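Local coordinates for protein 2-pyrone-4,6-dicarboxylic acid hydrolase, putative (PDB 2FFI) that probably hydrolyses the lactone ring of 2-pyrone-4,6-dicarboxylate, as a TIM-barrel member of the amidohydrolase family, at residues 228-233 with 267-273; 44-48 with 234-238; 81-86 with 276-280. All coordinates share one frame; numbering follows the deposited sequence.

In the fold
Strand 231-234 and helix 262-276 tie the three contacts together. Contact 1 packs helix against strand, contact 2 joins the loop after the strand to helix 42-51, and contact 3 joins the chain past the helix to 81-86. Contacts 1 and 2 adjoin at 233/234 without otherwise touching, their centres about 18 Å apart. Centres of contacts 1 and 3 lie about 13 Å apart, and Met232 SE is 3.9 Å from Phe277 CE1. Contacts 2 and 3, about 15 Å apart between centres, meet through Tyr45 and Leu83. Contact 2 probably lies nearest the active site: its loop leaves a barrel strand's C-terminal end and forms backbone hydrogen bonds with His18 and His20, an HxH pair as in amidohydrolases.

Contact 1: residues 228-233 with 267-273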
ATOM      1  N   ALA A 228      -8.041 -10.890 -10.329  1.00 29.62           N
ATOM      2  CA  ALA A 228      -7.657  -9.547 -10.766  1.00 29.73           C
ATOM      3  C   ALA A 228      -8.328  -8.445  -9.947  1.00 30.32           C
ATOM      4  O   ALA A 228      -7.749  -7.375  -9.735  1.00 29.71           O
ATOM      5  CB  ALA A 228      -7.999  -9.372 -12.237  1.00 29.92           C
ATOM      6  N   GLU A 229      -9.556  -8.707  -9.496  1.00 31.16           N
ATOM      7  CA  GLU A 229     -10.309  -7.736  -8.699  1.00 31.50           C
ATOM      8  C   GLU A 229      -9.741  -7.598  -7.285  1.00 29.19           C
ATOM      9  O   GLU A 229     -10.328  -6.936  -6.431  1.00 29.22           O
ATOM     10  CB  GLU A 229     -11.795  -8.134  -8.629  1.00 33.90           C
ATOM     11  CG  GLU A 229     -12.703  -7.009  -8.100  1.00 39.99           C
ATOM     12  CD  GLU A 229     -14.197  -7.346  -8.092  1.00 43.22           C
ATOM     13  OE1 GLU A 229     -14.724  -7.761  -9.154  1.00 45.87           O
ATOM     14  OE2 GLU A 229     -14.845  -7.174  -7.027  1.00 43.08           O
ATOM     15  N   ARG A 230      -8.591  -8.220  -7.048  1.00 26.97           N
ATOM     16  CA  ARG A 230      -7.969  -8.166  -5.739  1.00 24.94           C
ATOM     17  C   ARG A 230      -6.506  -7.787  -5.792  1.00 23.66           C
ATOM     18  O   ARG A 230      -5.848  -7.722  -4.760  1.00 23.57           O
ATOM     19  CB  ARG A 230      -8.131  -9.503  -5.025  1.00 25.25           C
ATOM     20  CG  ARG A 230      -9.542  -9.749  -4.552  1.00 24.31           C
ATOM     21  CD  ARG A 230      -9.855  -8.915  -3.344  1.00 24.89           C
ATOM     22  NE  ARG A 230     -11.253  -9.066  -2.962  1.00 26.16           N
ATOM     23  CZ  ARG A 230     -12.267  -8.570  -3.656  1.00 26.70           C
ATOM     24  NH1 ARG A 230     -13.507  -8.756  -3.240  1.00 26.77           N
ATOM     25  NH2 ARG A 230     -12.041  -7.879  -4.763  1.00 27.32           N
ATOM     26  N   LEU A 231      -6.000  -7.532  -6.993  1.00 22.35           N
ATOM     27  CA  LEU A 231      -4.614  -7.129  -7.162  1.00 19.49           C
ATOM     28  C   LEU A 231      -4.538  -5.720  -7.751  1.00 20.06           C
ATOM     29  O   LEU A 231      -5.220  -5.411  -8.726  1.00 20.38           O
ATOM     30  CB  LEU A 231      -3.890  -8.116  -8.069  1.00 17.80           C
ATOM     31  CG  LEU A 231      -3.522  -9.461  -7.429  1.00 18.10           C
ATOM     32  CD1 LEU A 231      -4.773 -10.207  -7.092  1.00 18.58           C
ATOM     33  CD2 LEU A 231      -2.670 -10.305  -8.381  1.00 17.16           C
HETATM   34  N   MSE A 232      -3.717  -4.861  -7.152  1.00 19.12           N
HETATM   35  CA  MSE A 232      -3.571  -3.497  -7.648  1.00 19.63           C
HETATM   36  C   MSE A 232      -2.109  -3.080  -7.669  1.00 18.05           C
HETATM   37  O   MSE A 232      -1.322  -3.495  -6.817  1.00 17.71           O
HETATM   38  CB  MSE A 232      -4.355  -2.518  -6.781  1.00 22.23           C
HETATM   39  CG  MSE A 232      -3.741  -2.270  -5.432  1.00 27.12           C
HETATM   40 SE   MSE A 232      -5.088  -1.766  -4.152  1.00 36.59          SE
HETATM   41  CE  MSE A 232      -5.158  -3.428  -3.206  1.00 30.02           C
ATOM     42  N   TRP A 233      -1.751  -2.247  -8.639  1.00 15.09           N
ATOM     43  CA  TRP A 233      -0.374  -1.784  -8.769  1.00 13.29           C
ATOM     44  C   TRP A 233      -0.045  -0.530  -7.979  1.00 10.81           C
ATOM     45  O   TRP A 233      -0.838   0.407  -7.917  1.00 10.92           O
ATOM     46  CB  TRP A 233      -0.039  -1.513 -10.237  1.00 12.34           C
ATOM     47  CG  TRP A 233       1.338  -0.941 -10.447  1.00 10.35           C
ATOM     48  CD1 TRP A 233       2.500  -1.636 -10.634  1.00  9.74           C
ATOM     49  CD2 TRP A 233       1.689   0.460 -10.511  1.00  7.78           C
ATOM     50  NE1 TRP A 233       3.549  -0.753 -10.816  1.00  9.66           N
ATOM     51  CE2 TRP A 233       3.078   0.531 -10.750  1.00  5.02           C
ATOM     52  CE3 TRP A 233       0.962   1.657 -10.389  1.00  5.58           C
ATOM     53  CZ2 TRP A 233       3.755   1.746 -10.877  1.00  5.04           C
ATOM     54  CZ3 TRP A 233       1.641   2.877 -10.512  1.00  4.25           C
ATOM     55  CH2 TRP A 233       3.024   2.907 -10.758  1.00  4.71           C
ATOM     56  N   ALA A 267      -7.191  -3.789 -14.406  1.00 18.30           N
ATOM     57  CA  ALA A 267      -7.541  -4.144 -13.039  1.00 17.17           C
ATOM     58  C   ALA A 267      -6.457  -3.615 -12.095  1.00 16.22           C
ATOM     59  O   ALA A 267      -6.756  -2.996 -11.085  1.00 16.66           O
ATOM     60  CB  ALA A 267      -7.652  -5.655 -12.900  1.00 15.16           C
ATOM     61  N   LEU A 268      -5.196  -3.845 -12.443  1.00 13.82           N
ATOM     62  CA  LEU A 268      -4.108  -3.413 -11.598  1.00 11.34           C
ATOM     63  C   LEU A 268      -3.886  -1.915 -11.595  1.00 10.80           C
ATOM     64  O   LEU A 268      -3.339  -1.366 -10.623  1.00 11.26           O
ATOM     65  CB  LEU A 268      -2.811  -4.111 -12.007  1.00 11.47           C
ATOM     66  CG  LEU A 268      -2.762  -5.643 -11.964  1.00 11.77           C
ATOM     67  CD1 LEU A 268      -1.413  -6.107 -12.487  1.00 11.49           C
ATOM     68  CD2 LEU A 268      -2.996  -6.156 -10.560  1.00 10.96           C
ATOM     69  N   LEU A 269      -4.306  -1.237 -12.658  1.00  7.89           N
ATOM     70  CA  LEU A 269      -4.077   0.197 -12.737  1.00  6.18           C
ATOM     71  C   LEU A 269      -5.309   1.049 -12.513  1.00  7.36           C
ATOM     72  O   LEU A 269      -5.207   2.264 -12.395  1.00  9.20           O
ATOM     73  CB  LEU A 269      -3.468   0.541 -14.089  1.00  5.63           C
ATOM     74  CG  LEU A 269      -2.269  -0.283 -14.591  1.00  5.56           C
ATOM     75  CD1 LEU A 269      -1.757   0.413 -15.843  1.00  3.36           C
ATOM     76  CD2 LEU A 269      -1.142  -0.382 -13.549  1.00  4.91           C
ATOM     77  N   LEU A 270      -6.471   0.421 -12.418  1.00  8.02           N
ATOM     78  CA  LEU A 270      -7.677   1.193 -12.221  1.00  8.82           C
ATOM     79  C   LEU A 270      -8.820   0.488 -11.479  1.00 10.67           C
ATOM     80  O   LEU A 270      -9.113   0.806 -10.327  1.00 12.50           O
ATOM     81  CB  LEU A 270      -8.178   1.675 -13.577  1.00  9.09           C
ATOM     82  CG  LEU A 270      -9.375   2.626 -13.518  1.00  6.03           C
ATOM     83  CD1 LEU A 270      -8.937   3.974 -13.007  1.00  5.90           C
ATOM     84  CD2 LEU A 270      -9.960   2.747 -14.876  1.00  4.15           C
ATOM     85  N   ASP A 271      -9.476  -0.449 -12.160  1.00 11.30           N
ATOM     86  CA  ASP A 271     -10.613  -1.180 -11.609  1.00 11.63           C
ATOM     87  C   ASP A 271     -10.503  -1.542 -10.142  1.00 10.11           C
ATOM     88  O   ASP A 271     -11.271  -1.032  -9.330  1.00  9.93           O
ATOM     89  CB  ASP A 271     -10.876  -2.426 -12.451  1.00 15.02           C
ATOM     90  CG  ASP A 271     -11.544  -2.095 -13.780  1.00 17.53           C
ATOM     91  OD1 ASP A 271     -11.527  -0.896 -14.159  1.00 16.02           O
ATOM     92  OD2 ASP A 271     -12.082  -3.032 -14.437  1.00 19.40           O
ATOM     93  N   THR A 272      -9.560  -2.412  -9.800  1.00  7.20           N
ATOM     94  CA  THR A 272      -9.378  -2.796  -8.411  1.00  7.06           C
ATOM     95  C   THR A 272      -9.205  -1.613  -7.467  1.00  7.92           C
ATOM     96  O   THR A 272     -10.027  -1.403  -6.588  1.00  7.91           O
ATOM     97  CB  THR A 272      -8.171  -3.722  -8.251  1.00  6.10           C
ATOM     98  OG1 THR A 272      -8.348  -4.873  -9.080  1.00  9.75           O
ATOM     99  CG2 THR A 272      -8.041  -4.191  -6.816  1.00  5.99           C
ATOM    100  N   ALA A 273      -8.149  -0.831  -7.633  1.00  8.42           N
ATOM    101  CA  ALA A 273      -7.958   0.281  -6.724  1.00 10.14           C
ATOM    102  C   ALA A 273      -9.175   1.188  -6.686  1.00 12.51           C
ATOM    103  O   ALA A 273      -9.497   1.749  -5.640  1.00 14.24           O
ATOM    104  CB  ALA A 273      -6.731   1.073  -7.108  1.00 10.72           C
TER
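Thr272 faces the 228-233 backbone with both branches of its side chain. Its OG1 sits beside the backbone N and its CG2 anti to it (chi1 -57°), which puts OG1 2.7 Å from Ala228 O and also 3.2 Å from Leu231 O. The second is a weak hydrogen bond whose single proton may go to Ala267 O instead. CG2 rests against the backbone, 3.6 Å from Glu229 O, and reaches CB of the selenomethionine Met232 at 4.0 Å. One turn earlier, Leu268 sends CD2 alongside Leu231, 3.3 Å from its CB, while Ala267 CB meets Ala228 CB at 3.8 Å. Leu269 crosses Trp233 at a slant, its CD2 3.7 Å from Trp233 CB; the indole itself leads off to stack on Phe54 and meet Phe255 edge-to-face. With Thr272 cut back to an alanine here, Ala228 O and Leu231 O are likely to lose their nearby hydroxyl and a gap to open beside Met232. Trp233 N donates to Leu268 O at 2.7 Å, nearly straight at 168°, in the carbonyl plane on a lone pair. Thr272 N bonds Ala267 O five residues back, a pi-helical turn. One backbone bond from strand to helix, together with leucine and alanine packing, thus joins helix 262-276 to the barrel wall.

Contact 2: residues 44-48 with 234-238; sequences DYLGQ and GSDWP
Trp237 lays one face of its indole against Tyr45 and is packed tightest there. Tyr45 CB approaches CZ3 of Trp237 to 3.4 Å, and Tyr45 CA stands over the same face, offset toward the rim. The opposite face is covered over its centre by Pro238 CB, 3.6 Å above the plane; the peptide bond before Pro238 is cis. With Tyr45 CG anti to the backbone N (chi1 175°), the phenol swings beside the indole and not squarely over it: the planes are tilted by only 28°, yet the centroids are 5.5 Å apart, so the rings barely overlap. Contact thins toward the more exposed side of helix 42-51. There Asp44 CB is 4.0 Å from Trp237 CH2, with the residue itself exposed, and Gln48 crosses the indole at about a right angle, bringing CG 4.1 Å from NE1. On the inner side Ser235 OG lies near the plane of the phenol, at its edge, and accepts a weak bond from Trp237 N at 3.4 Å. No hydrogen bond spans the two segments. Tyr45 OH and Ser235 OG are instead both hydrogen-bonded to Asp16 OD1, which implies that apolar packing of the indole joins helix to loop directly while a third residue links them through its carboxylate.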
ATOM      1  N   ASP A  44       5.658  17.323  -6.714  1.00 19.95           N
ATOM      2  CA  ASP A  44       6.503  16.396  -7.443  1.00 20.40           C
ATOM      3  C   ASP A  44       5.756  15.119  -7.774  1.00 20.21           C
ATOM      4  O   ASP A  44       5.786  14.653  -8.912  1.00 23.52           O
ATOM      5  CB  ASP A  44       7.770  16.067  -6.654  1.00 21.46           C
ATOM      6  CG  ASP A  44       8.719  17.251  -6.542  1.00 22.24           C
ATOM      7  OD1 ASP A  44       9.873  17.029  -6.104  1.00 23.94           O
ATOM      8  OD2 ASP A  44       8.319  18.395  -6.876  1.00 20.89           O
ATOM      9  N   TYR A  45       5.088  14.550  -6.779  1.00 19.19           N
ATOM     10  CA  TYR A  45       4.335  13.316  -6.973  1.00 16.80           C
ATOM     11  C   TYR A  45       3.252  13.480  -8.030  1.00 15.57           C
ATOM     12  O   TYR A  45       3.087  12.629  -8.903  1.00 16.83           O
ATOM     13  CB  TYR A  45       3.693  12.893  -5.662  1.00 17.05           C
ATOM     14  CG  TYR A  45       2.810  11.690  -5.814  1.00 15.07           C
ATOM     15  CD1 TYR A  45       3.306  10.507  -6.348  1.00 14.08           C
ATOM     16  CD2 TYR A  45       1.474  11.731  -5.426  1.00 15.18           C
ATOM     17  CE1 TYR A  45       2.486   9.391  -6.490  1.00 14.88           C
ATOM     18  CE2 TYR A  45       0.657  10.627  -5.560  1.00 13.77           C
ATOM     19  CZ  TYR A  45       1.166   9.470  -6.090  1.00 12.61           C
ATOM     20  OH  TYR A  45       0.365   8.378  -6.217  1.00 16.23           O
ATOM     21  N   LEU A  46       2.509  14.576  -7.931  1.00 13.89           N
ATOM     22  CA  LEU A  46       1.456  14.861  -8.877  1.00 12.40           C
ATOM     23  C   LEU A  46       2.058  14.962 -10.267  1.00 13.31           C
ATOM     24  O   LEU A  46       1.462  14.512 -11.241  1.00 15.05           O
ATOM     25  CB  LEU A  46       0.753  16.156  -8.482  1.00 10.49           C
ATOM     26  CG  LEU A  46      -0.570  15.993  -7.726  1.00  8.24           C
ATOM     27  CD1 LEU A  46      -0.489  14.822  -6.790  1.00  5.68           C
ATOM     28  CD2 LEU A  46      -0.900  17.273  -6.984  1.00  6.18           C
ATOM     29  N   GLY A  47       3.251  15.538 -10.359  1.00 13.49           N
ATOM     30  CA  GLY A  47       3.906  15.669 -11.653  1.00 14.19           C
ATOM     31  C   GLY A  47       4.285  14.316 -12.230  1.00 14.42           C
ATOM     32  O   GLY A  47       3.983  14.001 -13.380  1.00 16.41           O
ATOM     33  N   GLN A  48       4.966  13.519 -11.421  1.00 13.68           N
ATOM     34  CA  GLN A  48       5.368  12.192 -11.807  1.00 13.12           C
ATOM     35  C   GLN A  48       4.163  11.363 -12.203  1.00 13.48           C
ATOM     36  O   GLN A  48       4.281  10.482 -13.045  1.00 14.84           O
ATOM     37  CB  GLN A  48       6.085  11.535 -10.638  1.00 13.83           C
ATOM     38  CG  GLN A  48       7.427  12.138 -10.368  1.00 16.89           C
ATOM     39  CD  GLN A  48       8.370  11.928 -11.544  1.00 17.97           C
ATOM     40  OE1 GLN A  48       8.714  12.868 -12.271  1.00 17.26           O
ATOM     41  NE2 GLN A  48       8.789  10.679 -11.739  1.00 20.56           N
ATOM     42  N   GLY A 234       1.149  -0.512  -7.400  1.00  9.78           N
ATOM     43  CA  GLY A 234       1.600   0.653  -6.658  1.00  9.77           C
ATOM     44  C   GLY A 234       2.953   1.132  -7.161  1.00  9.64           C
ATOM     45  O   GLY A 234       3.733   0.339  -7.663  1.00 10.89           O
ATOM     46  N   SER A 235       3.245   2.419  -7.058  1.00 10.07           N
ATOM     47  CA  SER A 235       4.536   2.890  -7.520  1.00 12.87           C
ATOM     48  C   SER A 235       5.515   2.841  -6.346  1.00 14.65           C
ATOM     49  O   SER A 235       6.708   2.563  -6.516  1.00 16.46           O
ATOM     50  CB  SER A 235       4.430   4.322  -8.043  1.00 14.76           C
ATOM     51  OG  SER A 235       3.976   5.212  -7.033  1.00 15.68           O
ATOM     52  N   ASP A 236       5.003   3.123  -5.153  1.00 13.67           N
ATOM     53  CA  ASP A 236       5.810   3.119  -3.940  1.00 13.62           C
ATOM     54  C   ASP A 236       6.755   4.307  -3.886  1.00 12.27           C
ATOM     55  O   ASP A 236       7.721   4.315  -3.125  1.00 13.31           O
ATOM     56  CB  ASP A 236       6.622   1.831  -3.830  1.00 12.89           C
ATOM     57  CG  ASP A 236       7.166   1.624  -2.445  1.00 13.35           C
ATOM     58  OD1 ASP A 236       8.156   0.883  -2.289  1.00 16.41           O
ATOM     59  OD2 ASP A 236       6.579   2.200  -1.507  1.00 11.50           O
ATOM     60  N   TRP A 237       6.470   5.299  -4.720  1.00 11.87           N
ATOM     61  CA  TRP A 237       7.266   6.516  -4.813  1.00 10.45           C
ATOM     62  C   TRP A 237       7.283   7.170  -3.427  1.00 11.39           C
ATOM     63  O   TRP A 237       6.324   7.041  -2.668  1.00 10.71           O
ATOM     64  CB  TRP A 237       6.608   7.454  -5.829  1.00  9.07           C
ATOM     65  CG  TRP A 237       7.371   8.714  -6.101  1.00  6.86           C
ATOM     66  CD1 TRP A 237       8.358   8.884  -7.025  1.00  5.64           C
ATOM     67  CD2 TRP A 237       7.201   9.977  -5.458  1.00  5.05           C
ATOM     68  NE1 TRP A 237       8.808  10.165  -7.002  1.00  3.25           N
ATOM     69  CE2 TRP A 237       8.122  10.865  -6.048  1.00  5.43           C
ATOM     70  CE3 TRP A 237       6.367  10.444  -4.435  1.00  7.05           C
ATOM     71  CZ2 TRP A 237       8.231  12.210  -5.656  1.00  5.10           C
ATOM     72  CZ3 TRP A 237       6.472  11.782  -4.040  1.00  7.79           C
ATOM     73  CH2 TRP A 237       7.406  12.648  -4.652  1.00  7.84           C
ATOM     74  N   PRO A 238       8.363   7.891  -3.080  1.00 11.04           N
ATOM     75  CA  PRO A 238       9.547   8.141  -3.901  1.00 11.62           C
ATOM     76  C   PRO A 238      10.548   6.986  -3.875  1.00 12.72           C
ATOM     77  O   PRO A 238      11.717   7.160  -4.226  1.00 11.56           O
ATOM     78  CB  PRO A 238      10.100   9.403  -3.285  1.00  8.77           C
ATOM     79  CG  PRO A 238       9.853   9.169  -1.842  1.00  8.21           C
ATOM     80  CD  PRO A 238       8.451   8.628  -1.804  1.00  9.67           C
TER

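Contact 3: residues 81-86 with 276-280; sequences GQLRGV and LFGFE
Arg84 reaches across to the C-terminal end of helix 262-276 and supplies both hydrogen bonds of the contact. NE donates to Phe277 O at 3.4 Å and NH1 to Gly278 O at 3.3 Å; both bonds are weak, and both oxygens lie near the guanidinium plane at its edge. The third nitrogen, NH2, turns back to its own segment and bonds Leu83 O at 3.1 Å; that oxygen is tilted 25° from the guanidinium plane, and the bond probably helps hold the group. The bend of the side chain at chi2 (-60°) carries the guanidinium over Phe279. Here the interaction is between flat groups: the planes differ by 18°, Phe279 CE1 stands over the centre of the guanidinium, and the Arg84 methylene CG touches Phe279 CZ at 3.4 Å. Gly81 O approaches the same ring at its edge, 3.6 Å from CE1. Apolar packing completes the contact. Val86 CG1 meets the edge of the Phe277 ring, 4.1 Å from CE2, and that ring also touches Val58 and the near-perpendicular ring of His139, placing it among barrel strands or their continuations. Positive charge beside carbonyls at a helix C-terminus would probably be favourable. The geometry is that of a Schellman motif, with Gly278 as the C-prime residue at positive phi and bonds from Phe279 N to Arg274 O and from Gly278 N to Ala275 O, closing helix 262-276 of the TIM barrel.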
ATOM      1  N   GLY A  81     -10.492  14.933  -4.140  1.00 25.97           N
ATOM      2  CA  GLY A  81     -10.963  13.926  -5.064  1.00 23.02           C
ATOM      3  C   GLY A  81      -9.851  13.157  -5.737  1.00 21.64           C
ATOM      4  O   GLY A  81      -9.956  11.944  -5.920  1.00 23.14           O
ATOM      5  N   GLN A  82      -8.770  13.848  -6.085  1.00 19.65           N
ATOM      6  CA  GLN A  82      -7.640  13.217  -6.773  1.00 17.31           C
ATOM      7  C   GLN A  82      -6.881  12.157  -5.977  1.00 15.59           C
ATOM      8  O   GLN A  82      -6.298  11.247  -6.556  1.00 15.75           O
ATOM      9  CB  GLN A  82      -6.660  14.297  -7.264  1.00 16.58           C
ATOM     10  CG  GLN A  82      -5.481  13.751  -8.075  1.00 16.55           C
ATOM     11  CD  GLN A  82      -4.828  14.795  -8.983  1.00 16.37           C
ATOM     12  OE1 GLN A  82      -4.576  15.929  -8.561  1.00 16.03           O
ATOM     13  NE2 GLN A  82      -4.532  14.407 -10.231  1.00 13.06           N
ATOM     14  N   LEU A  83      -6.909  12.253  -4.655  1.00 13.33           N
ATOM     15  CA  LEU A  83      -6.182  11.303  -3.836  1.00 13.30           C
ATOM     16  C   LEU A  83      -7.020  10.737  -2.714  1.00 14.26           C
ATOM     17  O   LEU A  83      -8.058  11.301  -2.371  1.00 14.09           O
ATOM     18  CB  LEU A  83      -4.959  11.981  -3.228  1.00 13.76           C
ATOM     19  CG  LEU A  83      -3.958  12.592  -4.203  1.00 15.34           C
ATOM     20  CD1 LEU A  83      -2.899  13.397  -3.453  1.00 13.97           C
ATOM     21  CD2 LEU A  83      -3.331  11.472  -5.029  1.00 14.81           C
ATOM     22  N   ARG A  84      -6.566   9.628  -2.132  1.00 14.24           N
ATOM     23  CA  ARG A  84      -7.281   9.038  -1.008  1.00 18.15           C
ATOM     24  C   ARG A  84      -6.346   8.854   0.173  1.00 19.83           C
ATOM     25  O   ARG A  84      -6.569   9.405   1.249  1.00 20.39           O
ATOM     26  CB  ARG A  84      -7.917   7.702  -1.381  1.00 18.19           C
ATOM     27  CG  ARG A  84      -9.126   7.846  -2.286  1.00 19.60           C
ATOM     28  CD  ARG A  84     -10.233   8.678  -1.652  1.00 18.39           C
ATOM     29  NE  ARG A  84     -11.356   8.754  -2.572  1.00 18.23           N
ATOM     30  CZ  ARG A  84     -11.713   9.851  -3.225  1.00 18.17           C
ATOM     31  NH1 ARG A  84     -12.752   9.819  -4.057  1.00 17.67           N
ATOM     32  NH2 ARG A  84     -11.053  10.984  -3.027  1.00 16.84           N
ATOM     33  N   GLY A  85      -5.288   8.086  -0.018  1.00 21.00           N
ATOM     34  CA  GLY A  85      -4.357   7.894   1.079  1.00 22.32           C
ATOM     35  C   GLY A  85      -4.833   7.202   2.356  1.00 21.97           C
ATOM     36  O   GLY A  85      -5.985   7.339   2.777  1.00 19.08           O
ATOM     37  N   VAL A  86      -3.903   6.463   2.970  1.00 22.55           N
ATOM     38  CA  VAL A  86      -4.127   5.716   4.200  1.00 21.76           C
ATOM     39  C   VAL A  86      -3.247   6.309   5.300  1.00 21.93           C
ATOM     40  O   VAL A  86      -2.183   6.860   5.010  1.00 21.19           O
ATOM     41  CB  VAL A  86      -3.769   4.227   4.012  1.00 21.60           C
ATOM     42  CG1 VAL A  86      -4.252   3.739   2.657  1.00 20.10           C
ATOM     43  CG2 VAL A  86      -2.294   4.016   4.158  1.00 21.78           C
ATOM     44  N   LEU A 276     -11.782  -0.527  -4.003  1.00 14.44           N
ATOM     45  CA  LEU A 276     -11.305  -0.442  -2.621  1.00 13.66           C
ATOM     46  C   LEU A 276     -11.242   0.973  -2.061  1.00 14.00           C
ATOM     47  O   LEU A 276     -11.578   1.203  -0.900  1.00 15.64           O
ATOM     48  CB  LEU A 276      -9.918  -1.077  -2.503  1.00 11.32           C
ATOM     49  CG  LEU A 276      -9.450  -1.413  -1.091  1.00 10.33           C
ATOM     50  CD1 LEU A 276     -10.300  -2.568  -0.592  1.00  8.79           C
ATOM     51  CD2 LEU A 276      -7.974  -1.777  -1.083  1.00  6.69           C
ATOM     52  N   PHE A 277     -10.799   1.924  -2.873  1.00 15.46           N
ATOM     53  CA  PHE A 277     -10.691   3.303  -2.404  1.00 18.19           C
ATOM     54  C   PHE A 277     -11.853   4.161  -2.848  1.00 18.72           C
ATOM     55  O   PHE A 277     -11.830   5.370  -2.669  1.00 20.58           O
ATOM     56  CB  PHE A 277      -9.378   3.950  -2.876  1.00 16.12           C
ATOM     57  CG  PHE A 277      -8.156   3.262  -2.365  1.00 13.94           C
ATOM     58  CD1 PHE A 277      -7.622   2.187  -3.054  1.00 12.25           C
ATOM     59  CD2 PHE A 277      -7.581   3.642  -1.156  1.00 14.45           C
ATOM     60  CE1 PHE A 277      -6.538   1.491  -2.551  1.00 13.42           C
ATOM     61  CE2 PHE A 277      -6.492   2.952  -0.641  1.00 13.96           C
ATOM     62  CZ  PHE A 277      -5.970   1.873  -1.340  1.00 14.09           C
ATOM     63  N   GLY A 278     -12.867   3.540  -3.427  1.00 20.04           N
ATOM     64  CA  GLY A 278     -14.011   4.308  -3.871  1.00 23.76           C
ATOM     65  C   GLY A 278     -13.681   5.552  -4.685  1.00 25.31           C
ATOM     66  O   GLY A 278     -13.812   6.680  -4.194  1.00 24.79           O
ATOM     67  N   PHE A 279     -13.245   5.348  -5.925  1.00 26.38           N
ATOM     68  CA  PHE A 279     -12.926   6.449  -6.815  1.00 28.80           C
ATOM     69  C   PHE A 279     -14.077   6.635  -7.789  1.00 32.63           C
ATOM     70  O   PHE A 279     -13.882   6.944  -8.957  1.00 34.86           O
ATOM     71  CB  PHE A 279     -11.632   6.170  -7.566  1.00 25.03           C
ATOM     72  CG  PHE A 279     -10.414   6.647  -6.847  1.00 23.53           C
ATOM     73  CD1 PHE A 279     -10.184   8.003  -6.674  1.00 23.82           C
ATOM     74  CD2 PHE A 279      -9.498   5.750  -6.338  1.00 23.36           C
ATOM     75  CE1 PHE A 279      -9.053   8.452  -6.001  1.00 22.92           C
ATOM     76  CE2 PHE A 279      -8.365   6.192  -5.665  1.00 22.42           C
ATOM     77  CZ  PHE A 279      -8.145   7.541  -5.500  1.00 21.16           C
ATOM     78  N   GLU A 280     -15.284   6.448  -7.278  1.00 37.43           N
ATOM     79  CA  GLU A 280     -16.511   6.583  -8.055  1.00 41.53           C
ATOM     80  C   GLU A 280     -16.596   7.899  -8.828  1.00 42.82           C
ATOM     81  O   GLU A 280     -17.282   8.828  -8.393  1.00 43.07           O
ATOM     82  CB  GLU A 280     -17.720   6.460  -7.112  1.00 42.61           C
ATOM     83  CG  GLU A 280     -17.700   5.196  -6.235  1.00 43.91           C
ATOM     84  CD  GLU A 280     -18.741   5.216  -5.121  1.00 43.93           C
ATOM     85  OE1 GLU A 280     -18.690   6.141  -4.279  1.00 43.00           O
ATOM     86  OE2 GLU A 280     -19.598   4.301  -5.085  1.00 42.61           O
TER